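Manganese lipoxygenase (Gaeumannomyces graminis, PDB 5FX8) oxidises linoleic and alpha-linolenic acids with molecular oxygen at a manganese centre, giving 11S- and 13R-hydroperoxy fatty acids. Local coordinates at residues Gly57-Ser62 against Ser309-Val314; Ser418-Asp423 against Gly428-Asp433; Ile299-Ala304 against Gln324-Arg329. All blocks are in the same frame, centred on the assembly; numbering follows the deposited sequence.

Contact 1 (Gly57-Ser62 against Ser309-Val314); sequences GARNAS and SDRHPV. With NAG (2-acetamido-2-deoxy-beta-D-glucopyranose), chain E.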
loop_
_atom_site.group_PDB
_atom_site.type_symbol
_atom_site.label_atom_id
_atom_site.label_comp_id
_atom_site.label_asym_id
_atom_site.label_seq_id
_atom_site.Cartn_x
_atom_site.Cartn_y
_atom_site.Cartn_z
ATOM N N GLY A 57 -32.657 9.181 -23.209
ATOM C CA GLY A 57 -32.462 10.611 -23.329
ATOM C C GLY A 57 -32.121 11.227 -21.993
ATOM O O GLY A 57 -31.322 12.166 -21.906
ATOM N N ALA A 58 -32.696 10.679 -20.930
ATOM C CA ALA A 58 -32.351 11.118 -19.592
ATOM C C ALA A 58 -30.954 10.666 -19.219
ATOM O O ALA A 58 -30.215 11.409 -18.562
ATOM C CB ALA A 58 -33.364 10.576 -18.596
ATOM N N ARG A 59 -30.598 9.435 -19.609
ATOM C CA ARG A 59 -29.250 8.916 -19.400
ATOM C C ARG A 59 -28.226 9.825 -20.058
ATOM O O ARG A 59 -27.240 10.253 -19.443
ATOM C CB ARG A 59 -29.193 7.487 -19.948
ATOM C CG ARG A 59 -27.888 6.746 -19.831
ATOM C CD ARG A 59 -28.087 5.265 -20.135
ATOM N NE ARG A 59 -26.866 4.477 -20.043
ATOM C CZ ARG A 59 -26.827 3.218 -19.659
ATOM N NH1 ARG A 59 -27.939 2.604 -19.339
ATOM N NH2 ARG A 59 -25.686 2.578 -19.592
ATOM N N ASN A 60 -28.494 10.188 -21.295
ATOM C CA ASN A 60 -27.695 11.190 -21.971
ATOM C C ASN A 60 -27.658 12.509 -21.196
ATOM O O ASN A 60 -26.622 13.175 -21.146
ATOM C CB ASN A 60 -28.245 11.378 -23.372
ATOM C CG ASN A 60 -27.693 10.368 -24.356
ATOM O OD1 ASN A 60 -26.850 9.535 -24.014
ATOM N ND2 ASN A 60 -28.172 10.448 -25.603
ATOM N N ALA A 61 -28.768 12.909 -20.579
ATOM C CA ALA A 61 -28.748 14.198 -19.890
ATOM C C ALA A 61 -27.838 14.153 -18.674
ATOM O O ALA A 61 -27.116 15.119 -18.389
ATOM C CB ALA A 61 -30.154 14.626 -19.486
ATOM N N SER A 62 -27.850 13.043 -17.942
ATOM C CA SER A 62 -27.000 12.976 -16.767
ATOM C C SER A 62 -25.541 12.995 -17.165
ATOM O O SER A 62 -24.724 13.652 -16.514
ATOM C CB SER A 62 -27.323 11.744 -15.954
ATOM O OG SER A 62 -28.681 11.768 -15.613
ATOM N N SER A 309 -22.201 6.311 -18.634
ATOM C CA SER A 309 -23.218 6.597 -17.647
ATOM C C SER A 309 -22.797 6.029 -16.306
ATOM O O SER A 309 -22.067 5.046 -16.227
ATOM C CB SER A 309 -24.548 5.985 -18.080
ATOM O OG SER A 309 -25.562 6.157 -17.116
ATOM N N ASP A 310 -23.272 6.640 -15.241
ATOM C CA ASP A 310 -23.078 6.003 -13.963
ATOM C C ASP A 310 -23.712 4.607 -13.916
ATOM O O ASP A 310 -23.258 3.761 -13.139
ATOM C CB ASP A 310 -23.608 6.920 -12.873
ATOM C CG ASP A 310 -22.700 8.132 -12.615
ATOM O OD1 ASP A 310 -21.469 8.126 -12.917
ATOM O OD2 ASP A 310 -23.233 9.107 -12.060
ATOM N N ARG A 311 -24.715 4.322 -14.747
ATOM C CA ARG A 311 -25.353 3.005 -14.743
ATOM C C ARG A 311 -24.720 2.031 -15.717
ATOM O O ARG A 311 -25.165 0.897 -15.802
ATOM C CB ARG A 311 -26.851 3.128 -15.032
ATOM C CG ARG A 311 -27.561 4.026 -14.048
ATOM C CD ARG A 311 -29.070 4.051 -14.242
ATOM N NE ARG A 311 -29.546 4.834 -15.388
ATOM C CZ ARG A 311 -30.188 4.319 -16.432
ATOM N NH1 ARG A 311 -30.425 3.017 -16.499
ATOM N NH2 ARG A 311 -30.592 5.104 -17.415
ATOM N N HIS A 312 -23.694 2.432 -16.416
ATOM C CA HIS A 312 -22.955 1.539 -17.292
ATOM C C HIS A 312 -22.137 0.531 -16.487
ATOM O O HIS A 312 -21.421 0.919 -15.562
ATOM C CB HIS A 312 -22.047 2.351 -18.163
ATOM C CG HIS A 312 -21.571 1.628 -19.366
ATOM N ND1 HIS A 312 -20.798 0.500 -19.294
ATOM C CD2 HIS A 312 -21.755 1.874 -20.677
ATOM C CE1 HIS A 312 -20.519 0.082 -20.510
ATOM N NE2 HIS A 312 -21.092 0.899 -21.367
ATOM N N PRO A 313 -22.201 -0.762 -16.817
ATOM C CA PRO A 313 -21.473 -1.774 -16.012
ATOM C C PRO A 313 -19.961 -1.587 -15.962
ATOM O O PRO A 313 -19.310 -1.924 -14.956
ATOM C CB PRO A 313 -21.863 -3.089 -16.705
ATOM C CG PRO A 313 -23.168 -2.778 -17.338
ATOM C CD PRO A 313 -23.090 -1.382 -17.810
ATOM N N VAL A 314 -19.385 -1.062 -17.029
ATOM C CA VAL A 314 -17.952 -0.817 -17.033
ATOM C C VAL A 314 -17.604 0.354 -16.114
ATOM O O VAL A 314 -16.567 0.341 -15.444
ATOM C CB VAL A 314 -17.458 -0.591 -18.469
ATOM C CG1 VAL A 314 -16.028 -0.244 -18.452
ATOM C CG2 VAL A 314 -17.646 -1.830 -19.263
HETATM C C1 NAG E . -27.809 9.651 -26.742
HETATM C C2 NAG E . -28.873 9.736 -27.843
HETATM C C3 NAG E . -28.397 9.022 -29.111
HETATM C C4 NAG E . -27.014 9.507 -29.514
HETATM C C5 NAG E . -26.074 9.357 -28.332
HETATM C C6 NAG E . -24.687 9.858 -28.604
HETATM C C7 NAG E . -31.251 9.842 -27.200
HETATM C C8 NAG E . -32.447 9.039 -26.768
HETATM N N2 NAG E . -30.125 9.151 -27.394
HETATM O O3 NAG E . -29.342 9.197 -30.165
HETATM O O4 NAG E . -26.505 8.730 -30.589
HETATM O O5 NAG E . -26.578 10.118 -27.234
HETATM O O6 NAG E . -24.726 11.244 -28.896
HETATM O O7 NAG E . -31.304 11.048 -27.362
HETATM O O HOH W 1 -26.701 8.662 -17.048
#

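Contact 2 (Ser418-Asp423 against Gly428-Asp433); sequences STYGAD and GALLRD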
loop_
_atom_site.group_PDB
_atom_site.type_symbol
_atom_site.label_atom_id
_atom_site.label_comp_id
_atom_site.label_asym_id
_atom_site.label_seq_id
_atom_site.Cartn_x
_atom_site.Cartn_y
_atom_site.Cartn_z
ATOM N N SER A 418 -20.530 -11.342 -20.381
ATOM C CA SER A 418 -21.813 -11.228 -19.700
ATOM C C SER A 418 -22.522 -9.919 -20.049
ATOM O O SER A 418 -23.751 -9.879 -20.168
ATOM C CB SER A 418 -21.605 -11.360 -18.194
ATOM O OG SER A 418 -22.696 -10.814 -17.457
ATOM N N THR A 419 -21.770 -8.842 -20.224
ATOM C CA THR A 419 -22.395 -7.553 -20.497
ATOM C C THR A 419 -22.889 -7.437 -21.930
ATOM O O THR A 419 -23.935 -6.841 -22.180
ATOM C CB THR A 419 -21.392 -6.453 -20.188
ATOM O OG1 THR A 419 -21.090 -6.515 -18.808
ATOM C CG2 THR A 419 -21.917 -5.093 -20.552
ATOM N N TYR A 420 -22.136 -7.974 -22.876
ATOM C CA TYR A 420 -22.406 -7.796 -24.287
ATOM C C TYR A 420 -22.962 -9.034 -24.969
ATOM O O TYR A 420 -23.382 -8.943 -26.123
ATOM C CB TYR A 420 -21.131 -7.360 -24.997
ATOM C CG TYR A 420 -20.678 -6.002 -24.582
ATOM C CD1 TYR A 420 -21.215 -4.885 -25.170
ATOM C CD2 TYR A 420 -19.705 -5.833 -23.602
ATOM C CE1 TYR A 420 -20.811 -3.642 -24.809
ATOM C CE2 TYR A 420 -19.294 -4.591 -23.222
ATOM C CZ TYR A 420 -19.856 -3.492 -23.836
ATOM O OH TYR A 420 -19.486 -2.228 -23.497
ATOM N N GLY A 421 -22.905 -10.186 -24.314
ATOM C CA GLY A 421 -23.610 -11.387 -24.699
ATOM C C GLY A 421 -23.236 -12.095 -25.976
ATOM O O GLY A 421 -24.103 -12.251 -26.839
ATOM N N ALA A 422 -21.995 -12.555 -26.127
ATOM C CA ALA A 422 -21.692 -13.429 -27.269
ATOM C C ALA A 422 -20.353 -14.124 -27.081
ATOM O O ALA A 422 -20.048 -14.597 -25.984
ATOM C CB ALA A 422 -21.700 -12.669 -28.605
ATOM N N ASP A 423 -19.544 -14.192 -28.133
ATOM C CA ASP A 423 -18.345 -15.026 -28.137
ATOM C C ASP A 423 -17.191 -14.275 -28.783
ATOM O O ASP A 423 -17.146 -14.145 -30.009
ATOM C CB ASP A 423 -18.605 -16.337 -28.877
ATOM C CG ASP A 423 -19.076 -16.114 -30.309
ATOM O OD1 ASP A 423 -18.338 -15.498 -31.108
ATOM O OD2 ASP A 423 -20.199 -16.552 -30.637
ATOM N N GLY A 428 -21.101 -6.555 -32.517
ATOM C CA GLY A 428 -21.921 -5.395 -32.790
ATOM C C GLY A 428 -22.394 -4.679 -31.539
ATOM O O GLY A 428 -22.427 -3.446 -31.502
ATOM N N ALA A 429 -22.766 -5.429 -30.500
ATOM C CA ALA A 429 -23.145 -4.778 -29.249
ATOM C C ALA A 429 -22.064 -3.807 -28.747
ATOM O O ALA A 429 -22.392 -2.746 -28.213
ATOM C CB ALA A 429 -23.479 -5.818 -28.182
ATOM N N LEU A 430 -20.774 -4.143 -28.896
ATOM C CA LEU A 430 -19.738 -3.194 -28.491
ATOM C C LEU A 430 -19.694 -2.000 -29.415
ATOM O O LEU A 430 -19.432 -0.882 -28.978
ATOM C CB LEU A 430 -18.352 -3.834 -28.475
ATOM C CG LEU A 430 -17.904 -4.598 -27.247
ATOM C CD1 LEU A 430 -18.452 -6.025 -27.319
ATOM C CD2 LEU A 430 -16.404 -4.600 -27.205
ATOM N N LEU A 431 -19.901 -2.219 -30.700
ATOM C CA LEU A 431 -19.753 -1.109 -31.623
ATOM C C LEU A 431 -20.870 -0.106 -31.454
ATOM O O LEU A 431 -20.647 1.093 -31.635
ATOM C CB LEU A 431 -19.694 -1.615 -33.058
ATOM C CG LEU A 431 -18.314 -2.123 -33.451
ATOM C CD1 LEU A 431 -18.413 -3.396 -34.280
ATOM C CD2 LEU A 431 -17.543 -1.022 -34.163
ATOM N N ARG A 432 -22.052 -0.575 -31.075
ATOM C CA ARG A 432 -23.236 0.247 -30.915
ATOM C C ARG A 432 -23.432 0.767 -29.496
ATOM O O ARG A 432 -24.481 1.358 -29.217
ATOM C CB ARG A 432 -24.468 -0.538 -31.335
ATOM C CG ARG A 432 -24.450 -0.931 -32.755
ATOM C CD ARG A 432 -25.695 -1.668 -33.140
ATOM N NE ARG A 432 -25.279 -2.791 -33.941
ATOM C CZ ARG A 432 -25.371 -4.030 -33.514
ATOM N NH1 ARG A 432 -25.926 -4.247 -32.333
ATOM N NH2 ARG A 432 -24.952 -5.036 -34.263
ATOM N N ASP A 433 -22.481 0.524 -28.598
ATOM C CA ASP A 433 -22.409 1.135 -27.263
ATOM C C ASP A 433 -21.723 2.490 -27.430
ATOM O O ASP A 433 -20.505 2.610 -27.334
ATOM C CB ASP A 433 -21.650 0.219 -26.299
ATOM C CG ASP A 433 -21.536 0.769 -24.884
ATOM O OD1 ASP A 433 -21.767 1.958 -24.678
ATOM O OD2 ASP A 433 -21.182 0.010 -23.962
#

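Contact 3 (Ile299-Ala304 against Gln324-Arg329); sequences IVHEAA and QAYAIR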
loop_
_atom_site.group_PDB
_atom_site.type_symbol
_atom_site.label_atom_id
_atom_site.label_comp_id
_atom_site.label_asym_id
_atom_site.label_seq_id
_atom_site.Cartn_x
_atom_site.Cartn_y
_atom_site.Cartn_z
ATOM N N ILE A 299 -6.291 9.122 -15.303
ATOM C CA ILE A 299 -6.720 9.804 -16.518
ATOM C C ILE A 299 -7.664 8.923 -17.318
ATOM O O ILE A 299 -8.625 9.419 -17.913
ATOM C CB ILE A 299 -5.505 10.296 -17.346
ATOM C CG1 ILE A 299 -5.921 11.297 -18.417
ATOM C CG2 ILE A 299 -4.745 9.184 -18.028
ATOM C CD1 ILE A 299 -6.780 12.378 -17.935
ATOM N N VAL A 300 -7.440 7.605 -17.312
ATOM C CA VAL A 300 -8.367 6.691 -17.993
ATOM C C VAL A 300 -9.725 6.699 -17.312
ATOM O O VAL A 300 -10.769 6.704 -17.966
ATOM C CB VAL A 300 -7.780 5.263 -18.051
ATOM C CG1 VAL A 300 -8.832 4.267 -18.593
ATOM C CG2 VAL A 300 -6.511 5.251 -18.879
ATOM N N HIS A 301 -9.732 6.701 -15.994
ATOM C CA HIS A 301 -10.988 6.813 -15.291
ATOM C C HIS A 301 -11.632 8.185 -15.474
ATOM O O HIS A 301 -12.853 8.280 -15.449
ATOM C CB HIS A 301 -10.767 6.500 -13.824
ATOM C CG HIS A 301 -11.979 6.680 -12.981
ATOM N ND1 HIS A 301 -12.393 7.913 -12.525
ATOM C CD2 HIS A 301 -12.863 5.786 -12.496
ATOM C CE1 HIS A 301 -13.482 7.771 -11.796
ATOM N NE2 HIS A 301 -13.795 6.490 -11.774
ATOM N N GLU A 302 -10.864 9.258 -15.641
ATOM C CA GLU A 302 -11.474 10.566 -15.871
ATOM C C GLU A 302 -12.231 10.573 -17.183
ATOM O O GLU A 302 -13.391 11.020 -17.270
ATOM C CB GLU A 302 -10.405 11.660 -15.907
ATOM C CG GLU A 302 -9.850 12.012 -14.589
ATOM C CD GLU A 302 -8.701 12.979 -14.651
ATOM O OE1 GLU A 302 -8.840 14.119 -15.142
ATOM O OE2 GLU A 302 -7.636 12.592 -14.178
ATOM N N ALA A 303 -11.553 10.111 -18.230
ATOM C CA ALA A 303 -12.176 10.058 -19.531
ATOM C C ALA A 303 -13.435 9.193 -19.482
ATOM O O ALA A 303 -14.471 9.574 -20.040
ATOM C CB ALA A 303 -11.145 9.571 -20.548
ATOM N N ALA A 304 -13.393 8.069 -18.745
ATOM C CA ALA A 304 -14.587 7.232 -18.622
ATOM C C ALA A 304 -15.706 7.947 -17.877
ATOM O O ALA A 304 -16.865 7.897 -18.297
ATOM C CB ALA A 304 -14.264 5.905 -17.934
ATOM N N GLN A 324 -10.800 5.326 -3.858
ATOM C CA GLN A 324 -9.956 6.288 -3.166
ATOM C C GLN A 324 -8.836 6.855 -4.018
ATOM O O GLN A 324 -7.967 7.528 -3.478
ATOM C CB GLN A 324 -9.360 5.687 -1.890
ATOM C CG GLN A 324 -10.372 5.329 -0.858
ATOM C CD GLN A 324 -9.740 4.993 0.463
ATOM O OE1 GLN A 324 -8.626 5.383 0.732
ATOM N NE2 GLN A 324 -10.454 4.273 1.297
ATOM N N ALA A 325 -8.808 6.609 -5.330
ATOM C CA ALA A 325 -7.581 6.899 -6.074
ATOM C C ALA A 325 -7.283 8.386 -6.113
ATOM O O ALA A 325 -6.124 8.773 -6.194
ATOM C CB ALA A 325 -7.639 6.357 -7.500
ATOM N N TYR A 326 -8.303 9.226 -6.043
ATOM C CA TYR A 326 -8.110 10.651 -6.219
ATOM C C TYR A 326 -7.576 11.337 -4.979
ATOM O O TYR A 326 -7.424 12.563 -4.972
ATOM C CB TYR A 326 -9.406 11.277 -6.657
ATOM C CG TYR A 326 -9.753 10.900 -8.055
ATOM C CD1 TYR A 326 -8.927 11.257 -9.095
ATOM C CD2 TYR A 326 -10.906 10.207 -8.337
ATOM C CE1 TYR A 326 -9.240 10.951 -10.362
ATOM C CE2 TYR A 326 -11.226 9.884 -9.605
ATOM C CZ TYR A 326 -10.385 10.262 -10.621
ATOM O OH TYR A 326 -10.685 9.974 -11.918
ATOM N N ALA A 327 -7.292 10.565 -3.946
ATOM C CA ALA A 327 -6.644 11.068 -2.765
ATOM C C ALA A 327 -5.132 11.132 -2.896
ATOM O O ALA A 327 -4.515 11.958 -2.231
ATOM C CB ALA A 327 -7.025 10.203 -1.568
ATOM N N ILE A 328 -4.521 10.332 -3.766
ATOM C CA ILE A 328 -3.075 10.148 -3.687
ATOM C C ILE A 328 -2.334 11.419 -4.094
ATOM O O ILE A 328 -1.342 11.788 -3.462
ATOM C CB ILE A 328 -2.625 8.926 -4.514
ATOM C CG1 ILE A 328 -3.368 7.669 -4.060
ATOM C CG2 ILE A 328 -1.136 8.677 -4.345
ATOM C CD1 ILE A 328 -3.209 7.347 -2.621
ATOM N N ARG A 329 -2.787 12.115 -5.133
ATOM C CA ARG A 329 -2.106 13.360 -5.487
ATOM C C ARG A 329 -2.287 14.462 -4.432
ATOM O O ARG A 329 -1.282 15.074 -4.030
ATOM C CB ARG A 329 -2.531 13.796 -6.891
ATOM C CG ARG A 329 -2.001 12.863 -7.960
ATOM C CD ARG A 329 -1.829 13.533 -9.321
ATOM N NE ARG A 329 -2.669 12.941 -10.370
ATOM C CZ ARG A 329 -2.690 13.333 -11.636
ATOM N NH1 ARG A 329 -1.916 14.315 -12.042
ATOM N NH2 ARG A 329 -3.484 12.738 -12.492
#

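Contact 1 (Gly57-Ser62 against Ser309-Val314)
Arg-59 runs its extended side chain across Ser-309 and alongside the guanidinium of Arg-311, and its far end arrives beside His-312. With CG anti to the backbone N (chi1 -180°), the chain leaves helix 56-69 directly for the loop and stays straight from CG to NE. Ser-309 meets it along its length: Arg-59 NE is 3.4 Å from Ser-309 CB, while Ser-309 OG sits over one face of the guanidinium. Beyond the serine, Arg-59 NH2 comes within 3.7 Å of His-312 CA. Arg-311 bends at its third torsion (chi3 -76°) and brings its NH2 to 3.7 Å from Arg-59 CD; Arg-59 NH1 lies over a face of the Arg-311 guanidinium, the two planes being turned 67° from each other. The closeness of the two cations is consistent with a shared anion, since both form salt bridges with Asp-53. Arg-59 spends its other nitrogens on Glu-435, bridged through NE, and on the carbonyl of Thr-48, reached by NH2, so each nitrogen of this buried group has an acceptor. Between the segments themselves the polar link is indirect: one water lies 2.9 Å from Arg-59 O, to which it donates, and 2.8 Å from Ser-309 OG. His-312 is held at both ring nitrogens, ND1 accepting from Val-314 N in the ring plane at 3.1 Å and NE2 pairing with Asp-433. The next residue of the helix, Asn-60, carries an N-linked glycan through ND2. The loop owes its shape to local bonds: Ser-309 OG accepts from Arg-311 N (3.1 Å), an ST turn set within a type I beta turn, and His-312 then serves as N-cap of helix 313-321.

Contact 2 (Ser418-Asp423 against Gly428-Asp433)
Tyr-420, the last residue of helix 396-420, contributes more than half of the buried surface here, with Leu-430 and Ala-429 lying against its ring. CG stands anti to the carbonyl carbon (chi1 -67°), which swings the ring off the helix end and across the short helix 428-431. Leu-430 approaches over one face with a single methyl: CD1 is 3.5 Å from Tyr-420 CG, displaced from the ring centre toward the rim, and makes a CH-pi contact 3.8 Å from the ring centroid and 24° off the normal. The two side chains meet at about a right angle, with CD1 making the closest approach and CG behind it. The opposite face is taken by CG2 of the preceding Thr-419, which leaves the ring sandwiched between a methyl of its own helix and one from the other segment. Ala-429 takes the edge, its CB in the ring plane 3.9 Å from Tyr-420 CD1, and the same methyl lies 3.7 Å from Tyr-420 O. Two helices are joined here by a short loop: Gly-421, with its positive phi, ends the long helix, a partly unmodelled link follows, and helix 428-431 folds back on the tyrosine. Arg-460 and Leu-463 of helix 460-481 also touch the tyrosine side chain, as does Leu-49 from the N-terminal part of the chain. At its far end Tyr-420 OH donates to Asp-433 OD2 over 2.8 Å, meeting the oxygen on its anti side and 22° out of the carboxylate plane. That bond sets the direction of the hydroxyl, and OD2 is shared with His-312. The other oxygen, Asp-433 OD1, accepts from Leu-436 N and so caps the start of helix 434-444.

Contact 3 (Ile299-Ala304 against Gln324-Arg329)
His-301 points from helix 268-305 at the phenol of Tyr-326, and its side chain meets the hydroxyl almost from its root. CB lies 4.0 Å from Tyr-326 OH. A chi1 of 176° turns CG away from the backbone N and brings the ring to the hydroxyl; CG itself is 3.7 Å from Tyr-326 OH. The next atom, ND1, makes the bond: it is 2.7 Å from Tyr-326 OH, and either partner could be the donor. The hydroxyl lies near the imidazole plane, and ND1 near the plane of the phenol. CE1 continues past the hydroxyl to lie 3.8 Å from Tyr-326 CE2, in the plane of the tyrosine ring at its edge. The imidazole and phenol planes stand 63° apart. Helix 268-305 is the lipoxygenase helix that supplies the manganese ligands His-290 and His-294, and this contact lies beyond them toward its C-terminal end. The tip of the imidazole, NE2, is hydrogen-bonded to Asn-319, so both nitrogens of the buried ring are engaged. Beside the histidine, Glu-302 sets CG 3.5 Å from Tyr-326 OH. Its OE2 stays 4.5 Å from Arg-329 NH2, too far for a salt bridge; Arg-329 is paired instead with Glu-298.

How the contacts relate
Read from the N terminus, contact 1 opens first, on helix 56-69, and contact 3 opens near the end of the metal-binding helix 268-305. Contact 1 then closes at 309-314, bringing together residues almost 250 apart, before contact 3 closes its much shorter loop at 324-329; the two therefore cross, with helix 313-321 starting inside one closing segment and ending before the other. Contact 2 comes later, in series with both, and closes only the short loop between helices 396-420 and 428-431. In space contacts 1 and 2 touch through His-312 and Asp-433, tying the loop that packs on helix 56-69 to the outer end of the helical bundle, whereas contact 3 lies deeper, toward the manganese.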